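Local coordinates for Serine/threonine/tyrosine-interacting protein (PDB 2R0B) that acts as a catalytically inactive phosphatase that anchors ERK1/ERK2 in the nucleus and blocks assembly of FBXW7 into its SCF ubiquitin ligase, at residues F124-V127 with Q128-F132; P68-N71 with I72-F76; L26-L29 with Q30-I34. All blocks are in the same frame, centred on the assembly; numbering follows the deposited sequence.

Contact 1 (F124-V127 with Q128-F132); sequences FAYV and QERRF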
# COMPACT_ATOMS: atom_id res chain seq x y z
N PHE A 124 0.87 10.57 -8.11
CA PHE A 124 0.45 9.50 -9.00
C PHE A 124 1.53 9.28 -10.08
O PHE A 124 1.96 8.17 -10.33
CB PHE A 124 -0.92 9.77 -9.63
CG PHE A 124 -1.25 8.82 -10.75
CD1 PHE A 124 -1.82 7.57 -10.48
CD2 PHE A 124 -0.94 9.14 -12.07
CE1 PHE A 124 -2.10 6.67 -11.50
CE2 PHE A 124 -1.24 8.25 -13.11
CZ PHE A 124 -1.80 7.01 -12.83
N ALA A 125 2.00 10.36 -10.69
CA ALA A 125 3.05 10.25 -11.72
C ALA A 125 4.35 9.60 -11.20
O ALA A 125 4.99 8.80 -11.89
CB ALA A 125 3.32 11.63 -12.35
N TYR A 126 4.72 9.94 -9.97
CA TYR A 126 5.93 9.45 -9.35
C TYR A 126 5.82 7.93 -9.19
O TYR A 126 6.75 7.17 -9.49
CB TYR A 126 6.14 10.15 -7.99
CG TYR A 126 7.28 9.55 -7.24
CD1 TYR A 126 8.55 10.10 -7.33
CD2 TYR A 126 7.10 8.39 -6.47
CE1 TYR A 126 9.61 9.53 -6.65
CE2 TYR A 126 8.16 7.80 -5.79
CZ TYR A 126 9.40 8.37 -5.88
OH TYR A 126 10.46 7.79 -5.22
N VAL A 127 4.67 7.48 -8.72
CA VAL A 127 4.49 6.05 -8.48
C VAL A 127 4.36 5.28 -9.79
O VAL A 127 4.92 4.21 -9.93
CB VAL A 127 3.31 5.75 -7.52
CG1 VAL A 127 3.08 4.22 -7.35
CG2 VAL A 127 3.55 6.38 -6.21
N GLN A 128 3.65 5.86 -10.76
CA GLN A 128 3.48 5.25 -12.08
C GLN A 128 4.83 5.00 -12.77
O GLN A 128 5.02 4.00 -13.49
CB GLN A 128 2.60 6.18 -12.93
CG GLN A 128 2.12 5.61 -14.24
CD GLN A 128 1.31 6.64 -15.03
OE1 GLN A 128 1.74 7.80 -15.20
NE2 GLN A 128 0.15 6.23 -15.51
N GLU A 129 5.79 5.89 -12.53
CA GLU A 129 7.11 5.72 -13.15
C GLU A 129 7.81 4.46 -12.62
O GLU A 129 8.59 3.82 -13.35
CB GLU A 129 7.98 6.98 -12.95
CG GLU A 129 7.44 8.20 -13.70
CD GLU A 129 8.01 8.39 -15.11
OE1 GLU A 129 8.35 7.38 -15.79
OE2 GLU A 129 8.10 9.57 -15.53
N ARG A 130 7.49 4.08 -11.38
CA ARG A 130 8.08 2.90 -10.73
C ARG A 130 7.26 1.62 -10.95
O ARG A 130 7.83 0.54 -11.10
CB ARG A 130 8.22 3.13 -9.24
CG ARG A 130 9.48 3.87 -8.81
CD ARG A 130 9.14 5.23 -8.26
NE ARG A 130 10.33 6.09 -8.21
CZ ARG A 130 10.45 7.26 -8.85
NH1 ARG A 130 11.57 7.94 -8.72
NH2 ARG A 130 9.46 7.76 -9.58
N ARG A 131 5.94 1.75 -10.92
CA ARG A 131 5.04 0.63 -11.18
C ARG A 131 4.03 1.04 -12.25
O ARG A 131 3.01 1.69 -11.98
CB ARG A 131 4.34 0.15 -9.89
CG ARG A 131 3.50 -1.13 -10.11
CD ARG A 131 2.93 -1.62 -8.78
NE ARG A 131 2.02 -2.76 -8.96
CZ ARG A 131 2.39 -4.01 -9.26
NH1 ARG A 131 3.68 -4.30 -9.45
NH2 ARG A 131 1.47 -4.94 -9.42
N PHE A 132 4.34 0.64 -13.47
CA PHE A 132 3.67 1.16 -14.65
C PHE A 132 2.16 0.96 -14.69
O PHE A 132 1.45 1.71 -15.35
CB PHE A 132 4.32 0.58 -15.92
CG PHE A 132 3.96 -0.86 -16.20
CD1 PHE A 132 2.75 -1.18 -16.82
CD2 PHE A 132 4.85 -1.88 -15.89
CE1 PHE A 132 2.40 -2.51 -17.10
CE2 PHE A 132 4.53 -3.21 -16.17
CZ PHE A 132 3.30 -3.52 -16.77
O HOH W 1 4.43 8.70 -14.68
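R130 lays its guanidinium flat on the ring of Y126 on helix 120-130, part of the dual-specificity phosphatase fold. The two planes are only 11° apart, and R130 CZ stands 3.5 Å from the centroid of the Y126 ring, a cation-pi stack; a bend at chi2 (112°) folds the arginine chain back over that ring. The same group also donates: R130 NH2 reaches Y126 O at 2.8 Å, and Y126 OH bonds in turn to I9 O on strand 7-10. Backbone acceptors are filled in helical order, F124 O by Q128 N and A125 O by E129 N at 3.1 Å. Water 1 donates to A125 O as well and to Q128 OE1, while the amide nitrogen, Q128 NE2, lies 3.4 Å from F124 CZ, with the amide plane turned 64° from the ring. The guanidinium of R131 goes elsewhere, to G100 O, A99 O, R3 O and the side chain of Q7. Beneath, V127 packs on I109 and I112 of helix 103-116. V127 O takes two donors: R131 N at 2.8 Å, nearly in line with the carbonyl, and R130 N at 3.0 Å, well above the carbonyl plane.

Contact 2 (P68-N71 with I72-F76); sequences PVEN and IIRFF
N71 and R74 clasp each other twice across the turn that leads into helix 76-88. The side chain of I72 packs on F107 and A106 of helix 103-116 and F140 of helix 138-152, while its backbone N and that of I73 both bond to Q143 OE1. I73 CG2 rests 3.4 Å from N71 OD1. R74 N donates to N71 OD1 at 2.8 Å, in the plane of that side-chain carbonyl and nearly straight at 170°. With CG set between its own backbone N and carbonyl carbon (chi1 63°), the arginine swings back along N71, its CG and CD passing over the amide, and R74 NE reaches N71 O, also at 2.8 Å. That oxygen lies in the guanidinium plane, at its edge. R74 NH2 makes a long salt bridge to E70 OE2, 3.4 Å, while E70 OE1 is held by A65 N and by water 2. F75 places CE2 over the guanidinium, 3.5 Å above its plane, and F75 N bonds to I72 O. F76 begins the helix, meeting F107 and Y147 edge-to-face. Together these bonds shape a short 3-10 turn, 73-75, that carries the loop after strand 58-63 into helix 76-88 of the dual-specificity phosphatase fold.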
# COMPACT_ATOMS: atom_id res chain seq x y z
N PRO A 68 -15.46 2.40 -6.65
CA PRO A 68 -15.49 3.85 -6.38
C PRO A 68 -16.30 4.34 -5.17
O PRO A 68 -16.12 5.49 -4.74
CB PRO A 68 -15.97 4.48 -7.69
CG PRO A 68 -16.48 3.36 -8.54
CD PRO A 68 -15.96 2.06 -8.00
N VAL A 69 -17.18 3.52 -4.61
CA VAL A 69 -17.89 3.98 -3.41
C VAL A 69 -17.31 3.44 -2.10
O VAL A 69 -17.74 3.82 -1.02
CB VAL A 69 -19.42 3.74 -3.50
CG1 VAL A 69 -19.94 4.16 -4.88
CG2 VAL A 69 -19.77 2.31 -3.22
N GLU A 70 -16.33 2.54 -2.19
CA GLU A 70 -15.69 2.01 -0.99
C GLU A 70 -14.96 3.16 -0.28
O GLU A 70 -14.32 3.99 -0.91
CB GLU A 70 -14.71 0.88 -1.34
CG GLU A 70 -13.82 0.38 -0.19
CD GLU A 70 -14.61 -0.27 0.94
OE1 GLU A 70 -14.59 -1.53 1.03
OE2 GLU A 70 -15.29 0.47 1.70
N ASN A 71 -15.13 3.25 1.03
CA ASN A 71 -14.42 4.25 1.82
C ASN A 71 -13.04 3.74 2.21
O ASN A 71 -12.90 2.79 3.02
CB ASN A 71 -15.24 4.57 3.08
CG ASN A 71 -14.56 5.57 4.02
OD1 ASN A 71 -13.34 5.76 4.01
ND2 ASN A 71 -15.38 6.19 4.88
N ILE A 72 -12.01 4.37 1.65
CA ILE A 72 -10.63 4.12 2.10
C ILE A 72 -10.03 5.28 2.89
O ILE A 72 -9.08 5.09 3.64
CB ILE A 72 -9.67 3.77 0.93
CG1 ILE A 72 -9.53 4.95 -0.05
CG2 ILE A 72 -10.10 2.47 0.25
CD1 ILE A 72 -8.52 4.65 -1.21
N ILE A 73 -10.57 6.49 2.74
CA ILE A 73 -10.05 7.64 3.52
C ILE A 73 -10.09 7.39 5.04
O ILE A 73 -9.19 7.82 5.76
CB ILE A 73 -10.76 8.96 3.13
CG1 ILE A 73 -10.08 10.16 3.78
CG2 ILE A 73 -12.26 8.90 3.44
CD1 ILE A 73 -10.64 11.52 3.33
N ARG A 74 -11.10 6.65 5.51
CA ARG A 74 -11.17 6.29 6.93
C ARG A 74 -9.89 5.61 7.47
O ARG A 74 -9.62 5.68 8.68
CB ARG A 74 -12.39 5.42 7.22
CG ARG A 74 -12.36 4.06 6.50
CD ARG A 74 -13.63 3.29 6.66
NE ARG A 74 -13.71 2.22 5.69
CZ ARG A 74 -14.20 1.00 5.93
NH1 ARG A 74 -14.65 0.67 7.13
NH2 ARG A 74 -14.23 0.10 4.96
N PHE A 75 -9.12 4.97 6.58
CA PHE A 75 -7.93 4.21 7.01
C PHE A 75 -6.60 4.93 6.72
O PHE A 75 -5.53 4.45 7.17
CB PHE A 75 -7.88 2.80 6.37
CG PHE A 75 -8.94 1.84 6.87
CD1 PHE A 75 -9.07 1.56 8.23
CD2 PHE A 75 -9.79 1.19 5.98
CE1 PHE A 75 -10.07 0.68 8.68
CE2 PHE A 75 -10.77 0.31 6.41
CZ PHE A 75 -10.91 0.05 7.76
N PHE A 76 -6.63 6.08 6.03
CA PHE A 76 -5.38 6.79 5.76
C PHE A 76 -4.55 7.12 7.02
O PHE A 76 -3.36 6.91 7.01
CB PHE A 76 -5.59 8.03 4.87
CG PHE A 76 -6.03 7.70 3.45
CD1 PHE A 76 -5.77 6.45 2.90
CD2 PHE A 76 -6.66 8.64 2.66
CE1 PHE A 76 -6.18 6.14 1.57
CE2 PHE A 76 -7.07 8.35 1.35
CZ PHE A 76 -6.81 7.11 0.80
O HOH W 2 -14.86 -2.69 3.34

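Contact 3 (L26-L29 with Q30-I34); sequences LPVL and QKHGI
L26 and Q30 meet one turn apart, the glutamine amide lying against the leucine's branched end. L26 CD1 is 3.6 Å from Q30 NE2, and L26 CG is equally close to Q30 CD. Beneath them Q30 N bonds to L26 O at 2.8 Å, followed by K31 N to P27 O. The next acceptor, V28 O, is gripped twice by one residue: H32 N and H32 ND1 each lie 3.2 Å from V28 O and come from opposite faces of its carbonyl plane. The imidazole gets there because its CG sits beside its own backbone N (chi1 -74°), which folds the ring back alongside V28. The chain then leaves helix 26-31 through a Schellman motif, with G33 taking positive phi and I34 N bonding to L29 O at 3.0 Å. That closure brings I34 CG1 to 3.9 Å from L29 CD2, an apolar contact on the buried side. L26 packs on F53 and L56, and F53, part of the motif that interacts with FBXW7, also touches L29. With an alanine for L26, a gap would probably open against F53 and L56 and the Q30 amide turn more freely. The H32 ring meets that of F14, on strand 13-16.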
# COMPACT_ATOMS: atom_id res chain seq x y z
N LEU A 26 9.44 -15.73 0.66
CA LEU A 26 10.17 -15.40 1.90
C LEU A 26 11.61 -14.93 1.68
O LEU A 26 11.97 -13.87 2.20
CB LEU A 26 10.14 -16.55 2.91
CG LEU A 26 10.71 -16.23 4.28
CD1 LEU A 26 10.03 -14.99 4.90
CD2 LEU A 26 10.55 -17.44 5.18
N PRO A 27 12.42 -15.69 0.90
CA PRO A 27 13.79 -15.23 0.61
C PRO A 27 13.86 -13.80 0.06
O PRO A 27 14.74 -13.03 0.47
CB PRO A 27 14.26 -16.22 -0.46
CG PRO A 27 13.55 -17.46 -0.13
CD PRO A 27 12.16 -17.01 0.29
N VAL A 28 12.94 -13.44 -0.84
CA VAL A 28 12.92 -12.10 -1.45
C VAL A 28 12.58 -11.06 -0.39
O VAL A 28 13.26 -10.04 -0.29
CB VAL A 28 11.94 -12.04 -2.65
CG1 VAL A 28 11.79 -10.63 -3.16
CG2 VAL A 28 12.44 -12.96 -3.77
N LEU A 29 11.58 -11.36 0.43
CA LEU A 29 11.18 -10.48 1.51
C LEU A 29 12.31 -10.26 2.51
O LEU A 29 12.57 -9.12 2.90
CB LEU A 29 9.90 -10.99 2.20
CG LEU A 29 8.69 -11.07 1.26
CD1 LEU A 29 7.63 -11.91 1.95
CD2 LEU A 29 8.11 -9.72 0.89
N GLN A 30 13.02 -11.32 2.87
CA GLN A 30 14.06 -11.20 3.89
C GLN A 30 15.26 -10.47 3.32
O GLN A 30 15.84 -9.64 4.01
CB GLN A 30 14.43 -12.58 4.46
CG GLN A 30 13.21 -13.23 5.12
CD GLN A 30 13.49 -14.51 5.87
OE1 GLN A 30 14.21 -15.40 5.39
NE2 GLN A 30 12.89 -14.63 7.06
N LYS A 31 15.60 -10.74 2.05
CA LYS A 31 16.73 -10.06 1.37
C LYS A 31 16.54 -8.55 1.32
O LYS A 31 17.52 -7.80 1.40
CB LYS A 31 16.94 -10.61 -0.04
CG LYS A 31 18.00 -9.89 -0.90
CD LYS A 31 18.18 -10.59 -2.24
CE LYS A 31 16.89 -10.53 -3.08
NZ LYS A 31 16.85 -11.54 -4.16
N HIS A 32 15.30 -8.10 1.18
CA HIS A 32 15.00 -6.66 1.16
C HIS A 32 14.70 -6.05 2.55
O HIS A 32 14.40 -4.86 2.65
CB HIS A 32 13.87 -6.37 0.16
CG HIS A 32 14.29 -6.46 -1.27
ND1 HIS A 32 14.03 -7.55 -2.07
CD2 HIS A 32 14.97 -5.58 -2.05
CE1 HIS A 32 14.51 -7.34 -3.28
NE2 HIS A 32 15.09 -6.15 -3.30
N GLY A 33 14.81 -6.87 3.60
CA GLY A 33 14.63 -6.41 4.97
C GLY A 33 13.21 -5.98 5.27
O GLY A 33 13.00 -5.09 6.09
N ILE A 34 12.24 -6.61 4.60
CA ILE A 34 10.81 -6.32 4.88
C ILE A 34 10.48 -6.80 6.29
O ILE A 34 10.82 -7.92 6.64
CB ILE A 34 9.87 -7.10 3.93
CG1 ILE A 34 10.03 -6.68 2.46
CG2 ILE A 34 8.41 -7.02 4.40
CD1 ILE A 34 10.00 -5.18 2.25

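All three contacts are local and set apart in the fold: contacts 2 and 3 lie on opposite sides of the chain's centre, about 30 Å between centres. Contacts 1 and 3 are partly buried and lie on helices 120-130 and 26-31, whereas contact 2 is a surface loop at a helix's start. Contacts 1 and 2 share a neighbour, helix 103-116, which V127 meets from one and I72 from the other; contact 3 faces loops at F53 and L56 and, through H32, F14 of strand 13-16. Arginine dominates the first two, stacked on tyrosine in contact 1 and paired with asparagine and glutamate in contact 2. Contact 3 relies on histidine, glycine and leucine at its helix exit.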